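Local structure of chromatin structure-remodeling complex subunit RSC2 (Saccharomyces cerevisiae, 4BB7) at residues Cys104-Phe109 / Arg143-Cys148; Cys65-Pro70 / Phe126-Arg131; Val20-Ile25 / Ser98-Lys103. The protein serves as a component of the yeast RSC chromatin-remodelling complex, this piece being its BAH domain, which binds histone H3. All coordinates share one frame; numbering follows the deposited sequence.

Three contacts sample the BAH domain of Rsc2 from its edge to its middle, and strand 100-108 runs through the arrangement. Interaction 3 closes first along the chain, setting the hairpin at 20-25 against the start of that strand; interaction 1 uses the strand's far end, and the centres of the two lie about 22 Å apart. Interaction 2 lies about 9 Å from interaction 1, centre to centre, and joins strand 60-68 to strand 125-128, the parallel neighbour of 100-108 in the same mixed sheet. Its segments alternate in sequence with those of both other contacts, so the sheet, with the hairpin and loop packed on it, ties together parts of the domain distant in sequence.

Interaction 1 (Cys104-Phe109 / Arg143-Cys148); sequences CYVIHF and RTWKAC. With SO4 (sulfate ion), chain E.
His108 and Trp145 lie with their rings nearly parallel but slid apart, and this pair makes up the tight part of the contact. CB of His108 stands over the five-membered ring of Trp145, 3.6 Å from its centroid and close to the ring normal. The favour is returned: Trp145 CB sits over one face of the imidazole, 3.8 Å from that centroid. The planes are 9° apart and the rings barely overlap; on the facing sides each ring has the other residue's CB over it. With CG anti to the backbone N in both residues (chi1 -174° in His108, -179° in Trp145), each side chain extends from its backbone past the other, which brings each CB over the partner's ring. The closest approach is His108 CD2 to Trp145 CE3, 3.6 Å. A hydrogen bond from NE2 of His108 to the carbonyl oxygen of Ile142 helps fix how the imidazole is turned. His108 closes strand 100-108 of the BAH-domain sheet and is the N-cap residue of helix 109-114, whereas Trp145 opens a 3-10 turn beyond the hairpin of strands 130-133 and 138-141; the indole thus fastens that later loop to the sheet, where it also meets Trp32 and Cys128. At its six-membered end the packing is looser, Val106 CG1 approaching CH2 of Trp145 obliquely at 4.3 Å. Replacing Trp145 with an alanine would probably open a gap beside Val106 and strip His108 CB of its aromatic cover. The solvent side is different in kind: exposed Arg143 and Thr144 hold a sulfate, probably from the crystallisation liquor. Both backbone N atoms donate to its O2, from Arg143 N at 2.6 Å and Thr144 N at 2.9 Å, while Thr144 OG1 donates to O3.

Interaction 2 (Cys65-Pro70 / Phe126-Arg131); sequences CWYYRP and FVCEFR
Tyr67 is the first residue of 65-70 to meet the other segment, and it does so with the rim of its ring. Its CE2 comes within 4.3 Å of Cys128 SG, the sulfur lying near the ring plane, so this is a loose apolar touch at the edge. Trp32 packs edge-to-face with the same ring and helps enclose it. Strands 60-68 and 125-128 belong to one mixed sheet, that of the BAH domain, but are not neighbours there: 45-54, 32-35 and 100-108 come between. Their side chains therefore meet across the interior of a strongly curved sheet, with no hydrogen bond from one segment to the other. Two residues further on, past the end of the strand, the end of Arg69 comes near Phe126. Its chain is extended from CG to NE (chi2 177°, chi3 -173°), which carries NH1 to 3.7 Å from CE1 of Phe126 and 4.1 Å from CZ. Guanidinium and phenyl planes stand 81° apart and the approach is oblique to both. The other terminal nitrogen, NH2, is hydrogen-bonded to the carbonyl oxygen of Pro44, while Val46 touches both Arg69 and Phe126.

Interaction 3 (Val20-Ile25 / Ser98-Lys103); sequences VIVNNI and SNLVGK
Val22 and Leu100 bring the N-terminal hairpin of strands 20-22 and 25-27 against the beginning of strand 100-108. Val22 CB points at the opposite segment and its two methyls divide the work. CG1, anti to the backbone N (chi1 172°), rests 3.6 Å from the carbonyl oxygen of Leu100, while CG2 meets the tip of the leucine, 4.1 Å from its CD1. These two side chains cross at about a right angle.

Lys103 is the one to follow outward. From CB the chain passes to CG, which lies 4.0 Å from CG2 of Ile25; it then bends at chi2 (-74°), and CE returns to 4.2 Å from that same methyl. Ile25 CG2 thus packs against two carbons of one lysine, the side chains sliding past each other in opposite directions. A second bend, at chi4, sets NZ among polar and aromatic groups: a weak hydrogen bond to the carbonyl oxygen of Ser26, a long and weak ion pair with Asp31, and a cation-pi contact with Tyr27.

Residues 22 to 25 form a type I' turn, which makes this a two-residue beta hairpin. Val22 and Ile25 close it with reciprocal backbone bonds, Val22 N to Ile25 O and Ile25 N to Val22 O, both 2.8 Å. Asn23 and Asn24 occupy the turn with the positive phi that this type demands. The hairpin is laid on the sheet without backbone pairing between the two segments, although Gly102 bonds to Leu34 on strand 32-35. No hydrogen bond joins the segments; they meet mainly through aliphatic carbon, apart from the Leu100 carbonyl oxygen beside Val22 CG1. The lysine serves chiefly through its methylenes, while its ammonium, weakly held by Ser26 and Asp31, probably owes part of its stabilisation to Tyr27.

Interaction 1 (Cys104-Phe109 / Arg143-Cys148)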
# COMPACT_ATOMS: atom_id res chain seq x y z
N CYS A 104 2.88 21.60 8.65
CA CYS A 104 1.88 22.62 8.37
C CYS A 104 0.73 22.45 9.34
O CYS A 104 0.81 21.66 10.29
CB CYS A 104 1.38 22.54 6.92
SG CYS A 104 0.10 21.29 6.60
N TYR A 105 -0.35 23.18 9.10
CA TYR A 105 -1.55 23.04 9.92
C TYR A 105 -2.82 23.32 9.11
O TYR A 105 -2.92 24.35 8.45
CB TYR A 105 -1.49 23.95 11.14
CG TYR A 105 -2.50 23.60 12.21
CD1 TYR A 105 -2.24 22.59 13.12
CD2 TYR A 105 -3.71 24.26 12.29
CE1 TYR A 105 -3.16 22.25 14.09
CE2 TYR A 105 -4.64 23.93 13.26
CZ TYR A 105 -4.35 22.93 14.16
OH TYR A 105 -5.27 22.60 15.13
N VAL A 106 -3.76 22.39 9.16
CA VAL A 106 -5.06 22.58 8.53
C VAL A 106 -6.13 22.80 9.60
O VAL A 106 -6.30 21.96 10.50
CB VAL A 106 -5.46 21.37 7.66
CG1 VAL A 106 -6.87 21.55 7.11
CG2 VAL A 106 -4.46 21.19 6.52
N ILE A 107 -6.84 23.92 9.52
CA ILE A 107 -7.89 24.24 10.48
C ILE A 107 -9.29 24.11 9.87
O ILE A 107 -9.47 24.30 8.67
CB ILE A 107 -7.71 25.66 11.08
CG1 ILE A 107 -8.60 25.85 12.31
CG2 ILE A 107 -8.00 26.73 10.04
CD1 ILE A 107 -8.41 27.19 12.99
N HIS A 108 -10.26 23.76 10.70
CA HIS A 108 -11.64 23.60 10.25
C HIS A 108 -12.34 24.95 10.14
O HIS A 108 -12.37 25.73 11.10
CB HIS A 108 -12.40 22.69 11.21
CG HIS A 108 -13.78 22.35 10.75
ND1 HIS A 108 -14.87 22.31 11.60
CD2 HIS A 108 -14.26 22.04 9.52
CE1 HIS A 108 -15.95 21.98 10.92
NE2 HIS A 108 -15.61 21.81 9.66
N PHE A 109 -12.91 25.24 8.97
CA PHE A 109 -13.52 26.54 8.72
C PHE A 109 -14.40 27.05 9.85
O PHE A 109 -14.28 28.20 10.28
CB PHE A 109 -14.32 26.54 7.42
CG PHE A 109 -15.06 27.83 7.18
CD1 PHE A 109 -14.37 29.01 6.92
CD2 PHE A 109 -16.45 27.87 7.20
CE1 PHE A 109 -15.05 30.20 6.70
CE2 PHE A 109 -17.13 29.05 6.98
CZ PHE A 109 -16.43 30.22 6.73
N ARG A 143 -19.43 18.87 8.67
CA ARG A 143 -20.04 19.24 9.94
C ARG A 143 -19.42 18.46 11.10
O ARG A 143 -19.39 18.94 12.23
CB ARG A 143 -21.55 18.97 9.89
CG ARG A 143 -22.26 19.54 8.67
CD ARG A 143 -22.21 21.06 8.64
NE ARG A 143 -23.14 21.61 7.65
CZ ARG A 143 -24.35 22.09 7.94
NH1 ARG A 143 -24.79 22.08 9.19
NH2 ARG A 143 -25.12 22.57 6.97
N THR A 144 -18.93 17.26 10.81
CA THR A 144 -18.34 16.40 11.83
C THR A 144 -16.84 16.26 11.61
O THR A 144 -16.37 15.25 11.10
CB THR A 144 -19.00 15.00 11.83
OG1 THR A 144 -20.42 15.14 11.82
CG2 THR A 144 -18.57 14.21 13.05
N TRP A 145 -16.10 17.30 11.98
CA TRP A 145 -14.67 17.39 11.69
C TRP A 145 -13.86 16.28 12.34
O TRP A 145 -12.85 15.83 11.79
CB TRP A 145 -14.14 18.76 12.12
CG TRP A 145 -12.68 18.99 11.86
CD1 TRP A 145 -11.70 19.16 12.79
CD2 TRP A 145 -12.05 19.06 10.58
NE1 TRP A 145 -10.49 19.35 12.17
CE2 TRP A 145 -10.67 19.29 10.81
CE3 TRP A 145 -12.50 18.96 9.26
CZ2 TRP A 145 -9.75 19.42 9.77
CZ3 TRP A 145 -11.59 19.09 8.23
CH2 TRP A 145 -10.23 19.32 8.49
N LYS A 146 -14.29 15.83 13.52
CA LYS A 146 -13.57 14.80 14.24
C LYS A 146 -13.58 13.49 13.46
O LYS A 146 -12.65 12.69 13.57
CB LYS A 146 -14.16 14.59 15.64
CG LYS A 146 -15.59 14.06 15.65
N ALA A 147 -14.62 13.29 12.67
CA ALA A 147 -14.77 12.07 11.88
C ALA A 147 -13.78 12.01 10.71
O ALA A 147 -13.67 10.98 10.05
CB ALA A 147 -16.20 11.93 11.38
N CYS A 148 -13.08 13.11 10.46
CA CYS A 148 -12.10 13.16 9.38
C CYS A 148 -10.69 12.88 9.89
O CYS A 148 -9.76 12.75 9.10
CB CYS A 148 -12.14 14.52 8.69
SG CYS A 148 -13.70 14.88 7.84
S SO4 E . -20.93 15.59 8.01
O1 SO4 E . -21.93 16.28 7.19
O2 SO4 E . -19.72 16.39 8.11
O3 SO4 E . -21.47 15.36 9.34
O4 SO4 E . -20.61 14.31 7.38

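Interaction 2 (Cys65-Pro70 / Phe126-Arg131)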
# COMPACT_ATOMS: atom_id res chain seq x y z
N CYS A 65 -3.64 11.12 4.67
CA CYS A 65 -4.85 11.46 3.94
C CYS A 65 -4.64 12.76 3.17
O CYS A 65 -4.42 13.82 3.77
CB CYS A 65 -6.04 11.61 4.89
SG CYS A 65 -7.63 11.94 4.06
N TRP A 66 -4.70 12.68 1.85
CA TRP A 66 -4.44 13.84 1.00
C TRP A 66 -5.52 14.90 1.09
O TRP A 66 -6.70 14.59 1.28
CB TRP A 66 -4.26 13.41 -0.46
CG TRP A 66 -2.96 12.73 -0.74
CD1 TRP A 66 -1.92 12.56 0.12
CD2 TRP A 66 -2.55 12.12 -1.98
NE1 TRP A 66 -0.89 11.89 -0.50
CE2 TRP A 66 -1.25 11.61 -1.79
CE3 TRP A 66 -3.16 11.97 -3.23
CZ2 TRP A 66 -0.55 10.95 -2.80
CZ3 TRP A 66 -2.46 11.32 -4.23
CH2 TRP A 66 -1.17 10.82 -4.01
N TYR A 67 -5.11 16.15 0.95
CA TYR A 67 -6.02 17.28 0.85
C TYR A 67 -5.64 18.10 -0.38
O TYR A 67 -4.51 18.59 -0.47
CB TYR A 67 -5.96 18.15 2.11
CG TYR A 67 -6.61 17.53 3.32
CD1 TYR A 67 -6.12 16.35 3.87
CD2 TYR A 67 -7.70 18.14 3.94
CE1 TYR A 67 -6.71 15.78 4.99
CE2 TYR A 67 -8.28 17.58 5.06
CZ TYR A 67 -7.79 16.40 5.58
OH TYR A 67 -8.37 15.85 6.69
N TYR A 68 -6.57 18.24 -1.31
CA TYR A 68 -6.29 18.93 -2.57
C TYR A 68 -6.31 20.45 -2.41
O TYR A 68 -6.96 20.98 -1.51
CB TYR A 68 -7.28 18.51 -3.65
CG TYR A 68 -7.09 17.11 -4.18
CD1 TYR A 68 -5.97 16.36 -3.83
CD2 TYR A 68 -8.02 16.54 -5.04
CE1 TYR A 68 -5.79 15.08 -4.32
CE2 TYR A 68 -7.84 15.26 -5.53
CZ TYR A 68 -6.73 14.53 -5.17
OH TYR A 68 -6.55 13.26 -5.66
N ARG A 69 -5.60 21.13 -3.29
CA ARG A 69 -5.73 22.58 -3.42
C ARG A 69 -6.72 22.82 -4.55
O ARG A 69 -6.96 21.92 -5.36
CB ARG A 69 -4.38 23.22 -3.75
CG ARG A 69 -3.24 22.83 -2.83
CD ARG A 69 -1.95 23.48 -3.30
NE ARG A 69 -0.78 23.01 -2.56
CZ ARG A 69 -0.16 23.72 -1.62
NH1 ARG A 69 -0.60 24.92 -1.29
NH2 ARG A 69 0.91 23.22 -1.01
N PRO A 70 -7.30 24.03 -4.62
CA PRO A 70 -8.32 24.34 -5.62
C PRO A 70 -7.91 23.96 -7.04
O PRO A 70 -8.67 23.30 -7.75
CB PRO A 70 -8.46 25.86 -5.50
CG PRO A 70 -8.08 26.16 -4.08
CD PRO A 70 -7.00 25.18 -3.74
N PHE A 126 -3.41 26.49 6.44
CA PHE A 126 -4.48 26.22 5.48
C PHE A 126 -5.80 26.07 6.24
O PHE A 126 -5.80 25.78 7.43
CB PHE A 126 -4.21 24.92 4.71
CG PHE A 126 -2.86 24.87 4.05
CD1 PHE A 126 -2.63 25.52 2.85
CD2 PHE A 126 -1.83 24.13 4.62
CE1 PHE A 126 -1.38 25.45 2.24
CE2 PHE A 126 -0.58 24.06 4.01
CZ PHE A 126 -0.36 24.72 2.82
N VAL A 127 -6.91 26.27 5.54
CA VAL A 127 -8.22 26.05 6.13
C VAL A 127 -9.05 25.12 5.27
O VAL A 127 -8.97 25.16 4.04
CB VAL A 127 -8.99 27.38 6.36
CG1 VAL A 127 -9.40 27.99 5.03
CG2 VAL A 127 -10.22 27.14 7.23
N CYS A 128 -9.85 24.28 5.91
CA CYS A 128 -10.71 23.35 5.19
C CYS A 128 -12.16 23.49 5.65
O CYS A 128 -12.46 23.41 6.84
CB CYS A 128 -10.23 21.91 5.38
SG CYS A 128 -11.32 20.64 4.67
N GLU A 129 -13.04 23.71 4.69
CA GLU A 129 -14.47 23.71 4.95
C GLU A 129 -15.14 22.51 4.28
O GLU A 129 -15.99 21.85 4.87
CB GLU A 129 -15.11 25.00 4.46
CG GLU A 129 -16.58 25.12 4.80
CD GLU A 129 -17.20 26.37 4.23
OE1 GLU A 129 -16.56 27.00 3.37
OE2 GLU A 129 -18.34 26.72 4.63
N PHE A 130 -14.73 22.24 3.04
CA PHE A 130 -15.37 21.21 2.22
C PHE A 130 -14.52 19.96 2.04
O PHE A 130 -13.29 20.03 1.99
CB PHE A 130 -15.70 21.78 0.83
CG PHE A 130 -16.58 22.99 0.87
CD1 PHE A 130 -17.96 22.86 0.87
CD2 PHE A 130 -16.02 24.26 0.89
CE1 PHE A 130 -18.77 23.98 0.90
CE2 PHE A 130 -16.83 25.38 0.92
CZ PHE A 130 -18.20 25.24 0.93
N ARG A 131 -15.18 18.82 1.95
CA ARG A 131 -14.54 17.60 1.48
C ARG A 131 -14.87 17.43 -0.00
O ARG A 131 -15.89 17.93 -0.48
CB ARG A 131 -14.98 16.38 2.29
CG ARG A 131 -16.48 16.21 2.44
CD ARG A 131 -16.80 14.94 3.22
NE ARG A 131 -18.23 14.78 3.49
CZ ARG A 131 -19.07 14.13 2.70
NH1 ARG A 131 -18.64 13.58 1.57
NH2 ARG A 131 -20.36 14.04 3.03

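Interaction 3 (Val20-Ile25 / Ser98-Lys103)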
# COMPACT_ATOMS: atom_id res chain seq x y z
N VAL A 20 8.57 9.98 13.79
CA VAL A 20 9.53 9.96 12.70
C VAL A 20 10.28 11.28 12.68
O VAL A 20 9.68 12.35 12.78
CB VAL A 20 8.84 9.73 11.34
CG1 VAL A 20 9.81 10.00 10.20
CG2 VAL A 20 8.30 8.32 11.26
N ILE A 21 11.61 11.21 12.55
CA ILE A 21 12.42 12.42 12.51
C ILE A 21 13.02 12.65 11.13
O ILE A 21 13.91 11.93 10.69
CB ILE A 21 13.55 12.38 13.56
CG1 ILE A 21 12.97 12.09 14.95
CG2 ILE A 21 14.32 13.69 13.56
CD1 ILE A 21 13.97 12.23 16.07
N VAL A 22 12.50 13.67 10.44
CA VAL A 22 13.00 14.03 9.12
C VAL A 22 13.51 15.46 9.13
O VAL A 22 12.82 16.38 9.58
CB VAL A 22 11.92 13.87 8.03
CG1 VAL A 22 12.41 14.45 6.72
CG2 VAL A 22 11.54 12.41 7.87
N ASN A 23 14.74 15.65 8.64
CA ASN A 23 15.40 16.95 8.66
C ASN A 23 15.36 17.59 10.05
O ASN A 23 15.18 18.80 10.18
CB ASN A 23 14.78 17.88 7.62
CG ASN A 23 15.81 18.70 6.89
OD1 ASN A 23 16.93 18.87 7.37
ND2 ASN A 23 15.45 19.20 5.71
N ASN A 24 15.54 16.75 11.07
CA ASN A 24 15.52 17.19 12.47
C ASN A 24 14.14 17.65 12.93
O ASN A 24 14.02 18.43 13.87
CB ASN A 24 16.58 18.27 12.72
CG ASN A 24 16.76 18.56 14.20
OD1 ASN A 24 17.37 17.78 14.93
ND2 ASN A 24 16.24 19.70 14.65
N ILE A 25 13.11 17.15 12.27
CA ILE A 25 11.74 17.47 12.67
C ILE A 25 10.96 16.21 12.99
O ILE A 25 10.97 15.24 12.23
CB ILE A 25 11.01 18.27 11.57
CG1 ILE A 25 11.57 19.70 11.51
CG2 ILE A 25 9.51 18.29 11.84
CD1 ILE A 25 11.00 20.54 10.39
N SER A 98 10.86 9.97 3.92
CA SER A 98 11.80 10.88 3.27
C SER A 98 11.06 11.91 2.40
O SER A 98 11.64 12.92 2.01
CB SER A 98 12.82 10.09 2.45
OG SER A 98 12.18 9.06 1.71
N ASN A 99 9.79 11.65 2.11
CA ASN A 99 8.98 12.57 1.32
C ASN A 99 8.57 13.82 2.09
O ASN A 99 8.30 14.87 1.50
CB ASN A 99 7.73 11.88 0.76
CG ASN A 99 8.06 10.80 -0.25
OD1 ASN A 99 9.16 10.78 -0.82
ND2 ASN A 99 7.11 9.91 -0.50
N LEU A 100 8.49 13.71 3.42
CA LEU A 100 8.12 14.84 4.26
C LEU A 100 9.08 16.00 4.05
O LEU A 100 10.29 15.85 4.20
CB LEU A 100 8.12 14.44 5.74
CG LEU A 100 7.05 13.46 6.23
CD1 LEU A 100 7.43 12.91 7.59
CD2 LEU A 100 5.68 14.13 6.26
N VAL A 101 8.53 17.16 3.71
CA VAL A 101 9.37 18.33 3.46
C VAL A 101 9.10 19.46 4.44
O VAL A 101 9.74 20.51 4.38
CB VAL A 101 9.22 18.84 2.01
CG1 VAL A 101 9.68 17.78 1.02
CG2 VAL A 101 7.77 19.24 1.73
N GLY A 102 8.16 19.24 5.36
CA GLY A 102 7.87 20.24 6.38
C GLY A 102 6.56 20.03 7.10
O GLY A 102 5.74 19.21 6.69
N LYS A 103 6.38 20.77 8.19
CA LYS A 103 5.13 20.75 8.93
C LYS A 103 4.17 21.79 8.37
O LYS A 103 4.58 22.74 7.71
CB LYS A 103 5.38 21.06 10.41
CG LYS A 103 5.96 19.92 11.22
CD LYS A 103 4.91 18.86 11.49
CE LYS A 103 5.41 17.84 12.50
NZ LYS A 103 5.68 18.46 13.83